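Type II restriction enzyme AgeI (PDB 5DWA) recognises the double-stranded DNA sequence 5'-ACCGGT-3' and cuts it after the first A as a type II restriction endonuclease of the PD-(D/E)XK class. Local coordinates at residues Q27-D30 with Y31-L35; E94-E97 with V98-E102; K123-A126 with L127-G131; A249-S253 with G254-Y258. All coordinates share one frame; numbering follows the deposited sequence. Where two conformers were deposited one is given.

Overall arrangement
All four contacts are short-range, and together they show how a chain organises itself within one or two turns. Contacts 1, 2 and 3 lie on the helices 22-36, 84-109 and 123-130, whereas contact 4 closes a loop that leads into the strand 257-259. Contact 2 is the most central, its centre about 18 Å from that of contact 1, 20 Å from contact 3 and 26 Å from contact 4. Contacts 1 and 4 lie on opposite sides of the chain's centre, their own centres about 39 Å apart. Contact 2 also comes closest to the bound DNA, with nearest atoms about 4 Å away against about 6, 10 and 12 Å for contacts 3, 1 and 4.

Contact 1: residues Q27-D30 with Y31-L35; sequences QISD and YFVPL
P34 sets its ring against the carbonyl of D30, one helical turn earlier. Its CD carbon rests 3.2 Å from D30 O, where a residue of another kind would present an N-H. The neighbouring pair S29 and V33 keeps the regular pattern: V33 N binds S29 O at 2.8 Å with a nearly straight N-H...O angle of 165°. The valine is turned so that CG2 lies beside its own backbone N, and this methyl therefore leans back over the same carbonyl, 3.2 Å from S29 O. One residue back along the chain, F32 N bonds to I28 O at 3.0 Å, and F32 CB lies alongside that oxygen. Beyond CB the phenylalanine departs: with CG anti to the backbone N (chi1 -179°), the ring is carried off the earlier turn and packs on A50 of helix 43-57 and on L71 and I74 of helix 63-78. Y31 has a similar first torsion and reaches M53, while one face of its ring receives L35 CD1, 3.9 Å above the plane and displaced toward the rim. The carboxylate of D30 turns to Q26 instead, through OD1. With P34 interrupting the regular bonding, L35 N reaches F32 O at 2.8 Å, a three-residue step. This is the signature of a proline kink, here near the end of helix 22-36 in a packed group of helices.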
ATOM      1  N   GLN A  27     -27.900 -15.738  11.118  0.52 20.45           N
ATOM      2  CA  GLN A  27     -27.738 -15.104  12.427  0.52 21.21           C
ATOM      3  C   GLN A  27     -26.687 -14.005  12.352  0.52 19.78           C
ATOM      4  O   GLN A  27     -26.883 -12.902  12.863  0.52 18.69           O
ATOM      5  CB  GLN A  27     -27.336 -16.125  13.493  0.52 23.45           C
ATOM      6  CG  GLN A  27     -28.402 -17.141  13.857  0.52 25.67           C
ATOM      7  CD  GLN A  27     -27.877 -18.203  14.801  0.52 28.53           C
ATOM      8  OE1 GLN A  27     -28.042 -19.399  14.564  0.52 30.49           O
ATOM      9  NE2 GLN A  27     -27.233 -17.770  15.878  0.52 29.52           N
ATOM     10  N   ILE A  28     -25.566 -14.321  11.712  1.00 19.02           N
ATOM     11  CA  ILE A  28     -24.492 -13.353  11.557  1.00 18.10           C
ATOM     12  C   ILE A  28     -24.975 -12.184  10.706  1.00 18.66           C
ATOM     13  O   ILE A  28     -24.749 -11.023  11.040  1.00 18.29           O
ATOM     14  CB  ILE A  28     -23.252 -13.999  10.917  1.00 17.36           C
ATOM     15  CG1 ILE A  28     -22.664 -15.060  11.854  1.00 18.70           C
ATOM     16  CG2 ILE A  28     -22.198 -12.939  10.586  1.00 17.37           C
ATOM     17  CD1 ILE A  28     -21.665 -16.002  11.192  1.00 19.84           C
ATOM     18  N   SER A  29     -25.659 -12.500   9.611  0.62 16.99           N
ATOM     19  CA  SER A  29     -26.182 -11.473   8.723  0.62 17.96           C
ATOM     20  C   SER A  29     -27.175 -10.566   9.449  0.62 19.31           C
ATOM     21  O   SER A  29     -27.127  -9.345   9.304  0.62 19.19           O
ATOM     22  CB  SER A  29     -26.843 -12.114   7.500  0.62 18.16           C
ATOM     23  OG  SER A  29     -27.235 -11.123   6.568  0.62 20.00           O
ATOM     24  N   ASP A  30     -28.063 -11.164  10.239  1.00 20.27           N
ATOM     25  CA  ASP A  30     -29.077 -10.408  10.971  1.00 21.00           C
ATOM     26  C   ASP A  30     -28.482  -9.429  11.981  1.00 20.25           C
ATOM     27  O   ASP A  30     -29.066  -8.380  12.256  1.00 21.70           O
ATOM     28  CB  ASP A  30     -30.040 -11.354  11.698  1.00 22.36           C
ATOM     29  CG  ASP A  30     -30.976 -12.087  10.747  1.00 25.25           C
ATOM     30  OD1 ASP A  30     -31.051 -11.699   9.562  1.00 26.75           O
ATOM     31  OD2 ASP A  30     -31.641 -13.045  11.196  1.00 26.64           O
ATOM     32  N   TYR A  31     -27.330  -9.780  12.542  1.00 18.35           N
ATOM     33  CA  TYR A  31     -26.643  -8.890  13.475  1.00 18.12           C
ATOM     34  C   TYR A  31     -25.905  -7.779  12.730  1.00 18.13           C
ATOM     35  O   TYR A  31     -25.964  -6.613  13.104  1.00 20.32           O
ATOM     36  CB  TYR A  31     -25.664  -9.678  14.346  1.00 18.61           C
ATOM     37  CG  TYR A  31     -24.848  -8.816  15.280  1.00 19.73           C
ATOM     38  CD1 TYR A  31     -25.452  -8.130  16.322  1.00 21.33           C
ATOM     39  CD2 TYR A  31     -23.474  -8.691  15.124  1.00 20.34           C
ATOM     40  CE1 TYR A  31     -24.710  -7.338  17.190  1.00 23.36           C
ATOM     41  CE2 TYR A  31     -22.724  -7.903  15.983  1.00 22.30           C
ATOM     42  CZ  TYR A  31     -23.350  -7.229  17.011  1.00 23.56           C
ATOM     43  OH  TYR A  31     -22.608  -6.449  17.867  1.00 24.81           O
ATOM     44  N   PHE A  32     -25.238  -8.158  11.648  1.00 16.88           N
ATOM     45  CA  PHE A  32     -24.300  -7.266  10.967  1.00 16.02           C
ATOM     46  C   PHE A  32     -24.960  -6.298   9.980  1.00 16.96           C
ATOM     47  O   PHE A  32     -24.629  -5.117   9.965  1.00 17.11           O
ATOM     48  CB  PHE A  32     -23.244  -8.117  10.257  1.00 15.47           C
ATOM     49  CG  PHE A  32     -22.190  -7.331   9.517  1.00 14.29           C
ATOM     50  CD1 PHE A  32     -21.529  -6.269  10.115  1.00 15.09           C
ATOM     51  CD2 PHE A  32     -21.830  -7.702   8.227  1.00 15.33           C
ATOM     52  CE1 PHE A  32     -20.540  -5.574   9.430  1.00 15.61           C
ATOM     53  CE2 PHE A  32     -20.844  -7.017   7.537  1.00 15.01           C
ATOM     54  CZ  PHE A  32     -20.202  -5.953   8.129  1.00 15.64           C
ATOM     55  N   VAL A  33     -25.890  -6.788   9.164  1.00 17.28           N
ATOM     56  CA  VAL A  33     -26.510  -5.943   8.146  1.00 19.07           C
ATOM     57  C   VAL A  33     -27.052  -4.621   8.710  1.00 19.27           C
ATOM     58  O   VAL A  33     -26.755  -3.562   8.156  1.00 19.38           O
ATOM     59  CB  VAL A  33     -27.642  -6.685   7.397  1.00 19.62           C
ATOM     60  CG1 VAL A  33     -28.466  -5.708   6.569  1.00 20.87           C
ATOM     61  CG2 VAL A  33     -27.059  -7.779   6.508  1.00 19.62           C
ATOM     62  N   PRO A  34     -27.816  -4.662   9.821  1.00 19.88           N
ATOM     63  CA  PRO A  34     -28.343  -3.379  10.302  1.00 21.20           C
ATOM     64  C   PRO A  34     -27.274  -2.425  10.830  1.00 21.07           C
ATOM     65  O   PRO A  34     -27.574  -1.258  11.073  1.00 23.46           O
ATOM     66  CB  PRO A  34     -29.293  -3.787  11.440  1.00 22.72           C
ATOM     67  CG  PRO A  34     -29.574  -5.222  11.233  1.00 23.81           C
ATOM     68  CD  PRO A  34     -28.320  -5.786  10.630  1.00 21.22           C
ATOM     69  N   LEU A  35     -26.046  -2.911  11.001  1.00 19.47           N
ATOM     70  CA  LEU A  35     -24.970  -2.083  11.530  1.00 18.16           C
ATOM     71  C   LEU A  35     -24.209  -1.356  10.426  1.00 17.29           C
ATOM     72  O   LEU A  35     -23.536  -0.357  10.690  1.00 17.44           O
ATOM     73  CB  LEU A  35     -23.987  -2.931  12.342  1.00 18.89           C
ATOM     74  CG  LEU A  35     -24.552  -3.732  13.514  1.00 18.49           C
ATOM     75  CD1 LEU A  35     -23.423  -4.470  14.235  1.00 19.26           C
ATOM     76  CD2 LEU A  35     -25.302  -2.821  14.478  1.00 19.08           C
TER

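Contact 2: residues E94-E97 with V98-E102; sequences EAFE and VALVE
E97, V98 and F96 are the residues most covered along this turn, and L100 completes the set by packing on F96. V101 N closes a helical bond of 3.1 Å on E97 O, and V101 CG2 leans over that carbonyl. The side chain of E97 heads elsewhere, extended beyond CG to meet F119, D142 and V143. V98 repeats the valine pattern one turn earlier: its CG2 lies 3.4 Å from E94 O, the oxygen to which V98 N is bonded. E94 itself pairs with R44 and packs on a DNA sugar. On the buried side, L100 has CG placed beside its own backbone N (chi1 -77°), which sends the branch back over one face of the F96 ring. CD1 stands 4.1 Å from the ring centroid of F96, 17° off the normal, a CH-pi contact, while L100 CG is 3.9 Å from F96 CE1. Replacing L100 with an alanine would remove the branch over the ring and is likely to open a gap between F96 and A167. The arrangement is a regular i to i+4 aromatic-aliphatic pair on a long helix packed against the central sheet of a PD-(D/E)XK nuclease.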
ATOM      1  N   GLU A  94      -9.009  -0.841  10.587  1.00 13.50           N
ATOM      2  CA  GLU A  94      -9.245  -0.458  11.969  1.00 12.40           C
ATOM      3  C   GLU A  94     -10.203  -1.427  12.663  1.00 13.10           C
ATOM      4  O   GLU A  94     -10.122  -1.631  13.879  1.00 12.33           O
ATOM      5  CB  GLU A  94      -9.777   0.974  12.040  1.00 13.49           C
ATOM      6  CG  GLU A  94      -8.739   1.987  11.564  1.00 16.11           C
ATOM      7  CD  GLU A  94      -9.094   3.426  11.883  1.00 18.90           C
ATOM      8  OE1 GLU A  94     -10.281   3.706  12.139  1.00 18.78           O
ATOM      9  OE2 GLU A  94      -8.167   4.274  11.891  1.00 22.46           O
ATOM     10  N   ALA A  95     -11.099  -2.044  11.906  1.00 12.82           N
ATOM     11  CA  ALA A  95     -12.016  -3.005  12.511  1.00 11.23           C
ATOM     12  C   ALA A  95     -11.271  -4.209  13.084  1.00 11.56           C
ATOM     13  O   ALA A  95     -11.673  -4.747  14.108  1.00 12.24           O
ATOM     14  CB  ALA A  95     -13.056  -3.463  11.502  1.00 11.79           C
ATOM     15  N   PHE A  96     -10.196  -4.648  12.434  1.00 11.84           N
ATOM     16  CA  PHE A  96      -9.459  -5.792  12.963  1.00 11.76           C
ATOM     17  C   PHE A  96      -8.757  -5.412  14.281  1.00 11.65           C
ATOM     18  O   PHE A  96      -8.708  -6.209  15.224  1.00 12.06           O
ATOM     19  CB  PHE A  96      -8.470  -6.314  11.913  1.00 12.45           C
ATOM     20  CG  PHE A  96      -7.693  -7.522  12.355  1.00 12.09           C
ATOM     21  CD1 PHE A  96      -8.312  -8.585  12.989  1.00 13.19           C
ATOM     22  CD2 PHE A  96      -6.332  -7.592  12.115  1.00 12.84           C
ATOM     23  CE1 PHE A  96      -7.577  -9.698  13.383  1.00 13.32           C
ATOM     24  CE2 PHE A  96      -5.587  -8.696  12.509  1.00 12.85           C
ATOM     25  CZ  PHE A  96      -6.210  -9.750  13.145  1.00 13.72           C
ATOM     26  N   GLU A  97      -8.230  -4.192  14.354  1.00 11.28           N
ATOM     27  CA  GLU A  97      -7.712  -3.669  15.627  1.00 11.89           C
ATOM     28  C   GLU A  97      -8.786  -3.701  16.722  1.00 12.63           C
ATOM     29  O   GLU A  97      -8.529  -4.162  17.838  1.00 12.77           O
ATOM     30  CB  GLU A  97      -7.207  -2.245  15.467  1.00 12.41           C
ATOM     31  CG  GLU A  97      -6.118  -2.097  14.414  1.00 14.57           C
ATOM     32  CD  GLU A  97      -5.726  -0.646  14.266  1.00 18.88           C
ATOM     33  OE1 GLU A  97      -5.112  -0.106  15.205  1.00 20.00           O
ATOM     34  OE2 GLU A  97      -6.067  -0.032  13.237  1.00 22.25           O
ATOM     35  N   VAL A  98      -9.976  -3.189  16.408  1.00 12.45           N
ATOM     36  CA  VAL A  98     -11.099  -3.218  17.353  1.00 12.27           C
ATOM     37  C   VAL A  98     -11.364  -4.637  17.835  1.00 12.58           C
ATOM     38  O   VAL A  98     -11.530  -4.878  19.025  1.00 13.75           O
ATOM     39  CB  VAL A  98     -12.391  -2.647  16.726  1.00 13.02           C
ATOM     40  CG1 VAL A  98     -13.613  -2.955  17.608  1.00 13.86           C
ATOM     41  CG2 VAL A  98     -12.262  -1.153  16.519  1.00 13.66           C
ATOM     42  N   ALA A  99     -11.401  -5.578  16.903  1.00 12.05           N
ATOM     43  CA  ALA A  99     -11.696  -6.966  17.231  1.00 12.82           C
ATOM     44  C   ALA A  99     -10.604  -7.598  18.104  1.00 12.20           C
ATOM     45  O   ALA A  99     -10.919  -8.335  19.036  1.00 12.42           O
ATOM     46  CB  ALA A  99     -11.892  -7.776  15.956  1.00 13.35           C
ATOM     47  N   LEU A 100      -9.333  -7.316  17.814  1.00 12.03           N
ATOM     48  CA  LEU A 100      -8.238  -7.854  18.621  1.00 13.18           C
ATOM     49  C   LEU A 100      -8.350  -7.398  20.077  1.00 12.56           C
ATOM     50  O   LEU A 100      -8.197  -8.199  21.003  1.00 12.98           O
ATOM     51  CB  LEU A 100      -6.878  -7.434  18.057  1.00 14.15           C
ATOM     52  CG  LEU A 100      -6.414  -8.193  16.823  1.00 13.91           C
ATOM     53  CD1 LEU A 100      -5.179  -7.495  16.253  1.00 15.36           C
ATOM     54  CD2 LEU A 100      -6.106  -9.639  17.177  1.00 13.87           C
ATOM     55  N   VAL A 101      -8.619  -6.109  20.270  1.00 12.49           N
ATOM     56  CA  VAL A 101      -8.725  -5.533  21.607  1.00 12.92           C
ATOM     57  C   VAL A 101      -9.933  -6.108  22.346  1.00 15.04           C
ATOM     58  O   VAL A 101      -9.825  -6.513  23.513  1.00 15.37           O
ATOM     59  CB  VAL A 101      -8.834  -4.002  21.543  1.00 12.97           C
ATOM     60  CG1 VAL A 101      -9.154  -3.421  22.922  1.00 14.35           C
ATOM     61  CG2 VAL A 101      -7.555  -3.400  20.994  1.00 12.75           C
ATOM     62  N   GLU A 102     -11.068  -6.170  21.654  1.00 14.71           N
ATOM     63  CA  GLU A 102     -12.304  -6.688  22.242  1.00 15.64           C
ATOM     64  C   GLU A 102     -12.159  -8.150  22.669  1.00 16.04           C
ATOM     65  O   GLU A 102     -12.608  -8.541  23.753  1.00 17.37           O
ATOM     66  CB  GLU A 102     -13.463  -6.544  21.251  1.00 18.61           C
ATOM     67  CG  GLU A 102     -14.816  -7.022  21.777  1.00 21.20           C
ATOM     68  CD  GLU A 102     -15.423  -6.067  22.780  1.00 23.72           C
ATOM     69  OE1 GLU A 102     -15.350  -4.837  22.563  1.00 25.68           O
ATOM     70  OE2 GLU A 102     -15.967  -6.546  23.794  1.00 24.79           O
TER

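Contact 3: residues K123-A126 with L127-G131; sequences KGLA and LTRMG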
ATOM      1  N   LYS A 123      -1.378   7.995  18.994  1.00 19.27           N
ATOM      2  CA  LYS A 123      -0.120   7.380  18.600  1.00 19.87           C
ATOM      3  C   LYS A 123       1.114   8.127  19.121  1.00 19.43           C
ATOM      4  O   LYS A 123       2.093   7.494  19.512  1.00 19.57           O
ATOM      5  CB  LYS A 123      -0.059   7.243  17.074  1.00 20.63           C
ATOM      6  CG  LYS A 123       1.036   6.320  16.606  1.00 22.04           C
ATOM      7  CD  LYS A 123       0.819   5.860  15.162  1.00 21.84           C
ATOM      8  CE  LYS A 123      -0.152   4.686  15.056  1.00 20.69           C
ATOM      9  NZ  LYS A 123      -0.167   4.152  13.657  1.00 20.41           N
ATOM     10  N   GLY A 124       1.060   9.458  19.140  1.00 19.37           N
ATOM     11  CA  GLY A 124       2.195  10.263  19.565  1.00 19.18           C
ATOM     12  C   GLY A 124       2.695   9.933  20.959  1.00 18.36           C
ATOM     13  O   GLY A 124       3.893   9.745  21.164  1.00 18.70           O
ATOM     14  N   LEU A 125       1.777   9.848  21.913  1.00 17.49           N
ATOM     15  CA  LEU A 125       2.147   9.532  23.289  1.00 16.93           C
ATOM     16  C   LEU A 125       2.614   8.089  23.405  1.00 15.47           C
ATOM     17  O   LEU A 125       3.610   7.795  24.073  1.00 14.84           O
ATOM     18  CB  LEU A 125       0.970   9.797  24.238  1.00 17.31           C
ATOM     19  CG  LEU A 125       1.179   9.413  25.704  1.00 18.92           C
ATOM     20  CD1 LEU A 125       2.288  10.237  26.340  1.00 19.46           C
ATOM     21  CD2 LEU A 125      -0.117   9.597  26.472  1.00 19.58           C
ATOM     22  N   ALA A 126       1.913   7.189  22.721  1.00 14.01           N
ATOM     23  CA  ALA A 126       2.271   5.783  22.761  1.00 12.48           C
ATOM     24  C   ALA A 126       3.694   5.557  22.250  1.00 14.33           C
ATOM     25  O   ALA A 126       4.479   4.848  22.883  1.00 14.49           O
ATOM     26  CB  ALA A 126       1.273   4.963  21.954  1.00 14.11           C
ATOM     27  N   LEU A 127       4.028   6.166  21.110  1.00 15.57           N
ATOM     28  CA  LEU A 127       5.362   6.028  20.531  1.00 15.61           C
ATOM     29  C   LEU A 127       6.422   6.645  21.449  1.00 14.87           C
ATOM     30  O   LEU A 127       7.523   6.114  21.574  1.00 15.70           O
ATOM     31  CB  LEU A 127       5.426   6.670  19.141  1.00 16.33           C
ATOM     32  CG  LEU A 127       4.547   5.972  18.099  1.00 18.52           C
ATOM     33  CD1 LEU A 127       4.654   6.647  16.737  1.00 19.76           C
ATOM     34  CD2 LEU A 127       4.910   4.496  18.003  1.00 19.11           C
ATOM     35  N   THR A 128       6.075   7.758  22.088  1.00 14.35           N
ATOM     36  CA  THR A 128       6.990   8.411  23.017  1.00 15.52           C
ATOM     37  C   THR A 128       7.284   7.509  24.200  1.00 15.85           C
ATOM     38  O   THR A 128       8.443   7.362  24.614  1.00 18.50           O
ATOM     39  CB  THR A 128       6.426   9.743  23.519  1.00 15.94           C
ATOM     40  OG1 THR A 128       6.234  10.621  22.403  1.00 16.97           O
ATOM     41  CG2 THR A 128       7.380  10.388  24.535  1.00 16.16           C
ATOM     42  N   ARG A 129       6.235   6.904  24.743  1.00 16.58           N
ATOM     43  CA  ARG A 129       6.390   5.995  25.870  1.00 15.80           C
ATOM     44  C   ARG A 129       7.145   4.738  25.453  1.00 17.12           C
ATOM     45  O   ARG A 129       7.874   4.162  26.255  1.00 19.08           O
ATOM     46  CB  ARG A 129       5.021   5.649  26.462  1.00 15.72           C
ATOM     47  CG  ARG A 129       4.307   6.852  27.069  1.00 16.00           C
ATOM     48  CD  ARG A 129       2.886   6.504  27.481  1.00 15.60           C
ATOM     49  NE  ARG A 129       2.868   5.467  28.511  1.00 15.81           N
ATOM     50  CZ  ARG A 129       2.096   4.383  28.482  1.00 17.56           C
ATOM     51  NH1 ARG A 129       1.276   4.161  27.458  1.00 18.53           N
ATOM     52  NH2 ARG A 129       2.161   3.500  29.470  1.00 17.61           N
ATOM     53  N   MET A 130       6.992   4.333  24.190  1.00 16.88           N
ATOM     54  CA  MET A 130       7.738   3.203  23.642  1.00 17.11           C
ATOM     55  C   MET A 130       9.217   3.499  23.484  1.00 17.71           C
ATOM     56  O   MET A 130      10.039   2.583  23.426  1.00 19.11           O
ATOM     57  CB  MET A 130       7.183   2.799  22.274  1.00 17.33           C
ATOM     58  CG  MET A 130       5.948   1.946  22.316  1.00 18.96           C
ATOM     59  SD  MET A 130       5.506   1.449  20.645  1.00 20.34           S
ATOM     60  CE  MET A 130       3.861   0.810  20.933  1.00 20.51           C
ATOM     61  N   GLY A 131       9.547   4.782  23.374  1.00 17.24           N
ATOM     62  CA  GLY A 131      10.914   5.203  23.140  1.00 18.26           C
ATOM     63  C   GLY A 131      11.296   5.146  21.676  1.00 18.41           C
ATOM     64  O   GLY A 131      12.473   5.014  21.354  1.00 20.86           O
TER
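T128 and G124 form the most polar link of this short helix. G124 O accepts two bonds from the same residue, T128 OG1 at 2.8 Å and T128 N at 3.1 Å, which approach from opposite faces of the carbonyl plane. The hydroxyl can do so because OG1 stands beside its own backbone N (chi1 -61°), directed at the preceding turn. Both residues lie on the solvent side, where glycine contributes no side chain, and L125 is exposed there too. Its CG merely rests against the R129 chain, 3.8 Å from R129 CD.

Packing is closer on the other side. L127 CG lies 3.2 Å from K123 O, and L127 CD1 meets K123 CG at 3.6 Å, so the leucine covers both the carbonyl and the root of the lysine; the amine end of K123 goes on to the carbonyls of R139 and V141. M130 likewise lays CG 3.3 Å from A126 O, the acceptor of its own N-H. The helix ends in a Schellman motif at G131, whose positive phi suits glycine.

The helix lies with A126, R129 and M130 on M144 of strand 143-148, while R129 and M130 also meet V161 of strand 159-168. Beyond that apolar seam, the guanidinium of R129 forms a salt bridge with E146, tying the helix to strand 143-148, the neighbour of the outermost strand 113-117.

Contact 4: residues A249-S253 with G254-Y258; sequences ATTPS and GRHIY
H256 and T251 meet across the loop with the methyl CG2 of T251 over one face of the imidazole, 4.2 Å from the ring centroid and 17° off the normal. At the ring's edge, H256 NE2 donates to A249 O at 3.1 Å; the oxygen lies close to the ring plane, although the nitrogen sits above the plane of the carbonyl. The hydroxyl of T251 turns to the residue just before the histidine, donating from OG1 to R255 O at 2.8 Å.

These groups are positioned by the turn between them. G254 N bonds to T251 O at 3.1 Å, closing a type I turn through P252 and S253, and G254 follows with the positive phi that glycine tolerates best. S253 adds an ST turn, its OG accepting R255 N at 3.1 Å, and the same OG binds I228 O of helix 223-230. A leucine in place of H256 would probably leave A249 O without its side-chain donor and this part of the loop freer to move.

H256 ND1 also makes a weak bond to G254 O. With carbonyl oxygens at both nitrogens, the imidazole may favour its doubly protonated, positively charged form, though the weakness of the second bond keeps this tentative.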
ATOM      1  N   ALA A 249       9.271 -26.696  14.146  1.00 31.55           N
ATOM      2  CA  ALA A 249       9.735 -26.541  15.523  1.00 32.34           C
ATOM      3  C   ALA A 249      10.902 -25.559  15.625  1.00 31.93           C
ATOM      4  O   ALA A 249      11.043 -24.847  16.619  1.00 31.77           O
ATOM      5  CB  ALA A 249      10.131 -27.890  16.100  1.00 33.75           C
ATOM      6  N   THR A 250      11.738 -25.525  14.594  1.00 31.46           N
ATOM      7  CA  THR A 250      12.848 -24.588  14.557  1.00 31.33           C
ATOM      8  C   THR A 250      12.817 -23.765  13.278  1.00 29.23           C
ATOM      9  O   THR A 250      12.461 -24.261  12.208  1.00 30.25           O
ATOM     10  CB  THR A 250      14.212 -25.304  14.655  1.00 33.84           C
ATOM     11  OG1 THR A 250      14.457 -26.036  13.447  1.00 36.21           O
ATOM     12  CG2 THR A 250      14.239 -26.257  15.845  1.00 33.73           C
ATOM     13  N   THR A 251      13.180 -22.494  13.402  1.00 27.13           N
ATOM     14  CA  THR A 251      13.348 -21.626  12.250  1.00 25.26           C
ATOM     15  C   THR A 251      14.728 -20.989  12.350  1.00 25.91           C
ATOM     16  O   THR A 251      15.274 -20.881  13.447  1.00 26.38           O
ATOM     17  CB  THR A 251      12.253 -20.536  12.182  1.00 24.20           C
ATOM     18  OG1 THR A 251      12.399 -19.642  13.288  1.00 23.73           O
ATOM     19  CG2 THR A 251      10.860 -21.156  12.211  1.00 24.90           C
ATOM     20  N   PRO A 252      15.304 -20.584  11.209  1.00 27.56           N
ATOM     21  CA  PRO A 252      16.633 -19.961  11.213  1.00 28.02           C
ATOM     22  C   PRO A 252      16.709 -18.735  12.120  1.00 26.92           C
ATOM     23  O   PRO A 252      17.713 -18.531  12.801  1.00 28.00           O
ATOM     24  CB  PRO A 252      16.838 -19.572   9.747  1.00 28.47           C
ATOM     25  CG  PRO A 252      16.027 -20.563   8.987  1.00 28.56           C
ATOM     26  CD  PRO A 252      14.812 -20.823   9.839  1.00 28.64           C
ATOM     27  N   SER A 253      15.644 -17.940  12.149  1.00 24.94           N
ATOM     28  CA  SER A 253      15.629 -16.732  12.964  1.00 24.21           C
ATOM     29  C   SER A 253      15.215 -16.986  14.410  1.00 23.22           C
ATOM     30  O   SER A 253      15.449 -16.152  15.279  1.00 22.34           O
ATOM     31  CB  SER A 253      14.687 -15.698  12.351  1.00 23.25           C
ATOM     32  OG  SER A 253      13.344 -16.115  12.495  1.00 22.43           O
ATOM     33  N   GLY A 254      14.575 -18.125  14.660  1.00 22.67           N
ATOM     34  CA  GLY A 254      14.039 -18.425  15.975  1.00 22.50           C
ATOM     35  C   GLY A 254      12.650 -17.836  16.191  1.00 21.60           C
ATOM     36  O   GLY A 254      12.051 -18.006  17.247  1.00 23.04           O
ATOM     37  N   ARG A 255      12.147 -17.142  15.173  1.00 20.93           N
ATOM     38  CA  ARG A 255      10.825 -16.525  15.221  1.00 20.24           C
ATOM     39  C   ARG A 255       9.823 -17.417  14.511  1.00 19.94           C
ATOM     40  O   ARG A 255      10.144 -18.028  13.493  1.00 20.66           O
ATOM     41  CB  ARG A 255      10.852 -15.141  14.575  1.00 19.45           C
ATOM     42  CG  ARG A 255      11.953 -14.232  15.112  1.00 18.97           C
ATOM     43  CD  ARG A 255      11.790 -13.990  16.599  1.00 20.22           C
ATOM     44  NE  ARG A 255      12.810 -13.072  17.100  1.00 21.91           N
ATOM     45  CZ  ARG A 255      12.861 -12.615  18.347  1.00 24.65           C
ATOM     46  NH1 ARG A 255      11.949 -12.988  19.233  1.00 26.05           N
ATOM     47  NH2 ARG A 255      13.829 -11.782  18.707  1.00 25.96           N
ATOM     48  N   HIS A 256       8.599 -17.462  15.028  1.00 20.34           N
ATOM     49  CA  HIS A 256       7.629 -18.437  14.555  1.00 20.93           C
ATOM     50  C   HIS A 256       6.316 -17.835  14.085  1.00 18.52           C
ATOM     51  O   HIS A 256       5.920 -16.760  14.524  1.00 17.28           O
ATOM     52  CB  HIS A 256       7.348 -19.451  15.658  1.00 24.58           C
ATOM     53  CG  HIS A 256       8.504 -20.354  15.949  1.00 28.26           C
ATOM     54  ND1 HIS A 256       9.643 -19.922  16.594  1.00 30.50           N
ATOM     55  CD2 HIS A 256       8.698 -21.665  15.675  1.00 30.31           C
ATOM     56  CE1 HIS A 256      10.489 -20.932  16.707  1.00 31.25           C
ATOM     57  NE2 HIS A 256       9.939 -22.001  16.159  1.00 31.08           N
ATOM     58  N   ILE A 257       5.673 -18.547  13.164  1.00 18.09           N
ATOM     59  CA  ILE A 257       4.286 -18.307  12.784  1.00 18.26           C
ATOM     60  C   ILE A 257       3.402 -19.306  13.528  1.00 18.31           C
ATOM     61  O   ILE A 257       3.606 -20.526  13.425  1.00 20.36           O
ATOM     62  CB  ILE A 257       4.080 -18.450  11.263  1.00 17.81           C
ATOM     63  CG1 ILE A 257       4.805 -17.334  10.512  1.00 18.16           C
ATOM     64  CG2 ILE A 257       2.599 -18.433  10.912  1.00 18.61           C
ATOM     65  CD1 ILE A 257       5.121 -17.674   9.066  1.00 19.08           C
ATOM     66  N   TYR A 258       2.450 -18.780  14.296  1.00 16.87           N
ATOM     67  CA  TYR A 258       1.458 -19.577  15.021  1.00 16.71           C
ATOM     68  C   TYR A 258       0.086 -19.410  14.379  1.00 16.10           C
ATOM     69  O   TYR A 258      -0.214 -18.367  13.806  1.00 16.53           O
ATOM     70  CB  TYR A 258       1.401 -19.172  16.498  1.00 18.89           C
ATOM     71  CG  TYR A 258       2.721 -19.327  17.216  1.00 21.91           C
ATOM     72  CD1 TYR A 258       3.140 -20.571  17.678  1.00 24.34           C
ATOM     73  CD2 TYR A 258       3.556 -18.236  17.419  1.00 22.18           C
ATOM     74  CE1 TYR A 258       4.355 -20.721  18.326  1.00 25.44           C
ATOM     75  CE2 TYR A 258       4.767 -18.377  18.063  1.00 23.47           C
ATOM     76  CZ  TYR A 258       5.162 -19.619  18.514  1.00 25.58           C
ATOM     77  OH  TYR A 258       6.372 -19.753  19.160  1.00 27.68           O
TER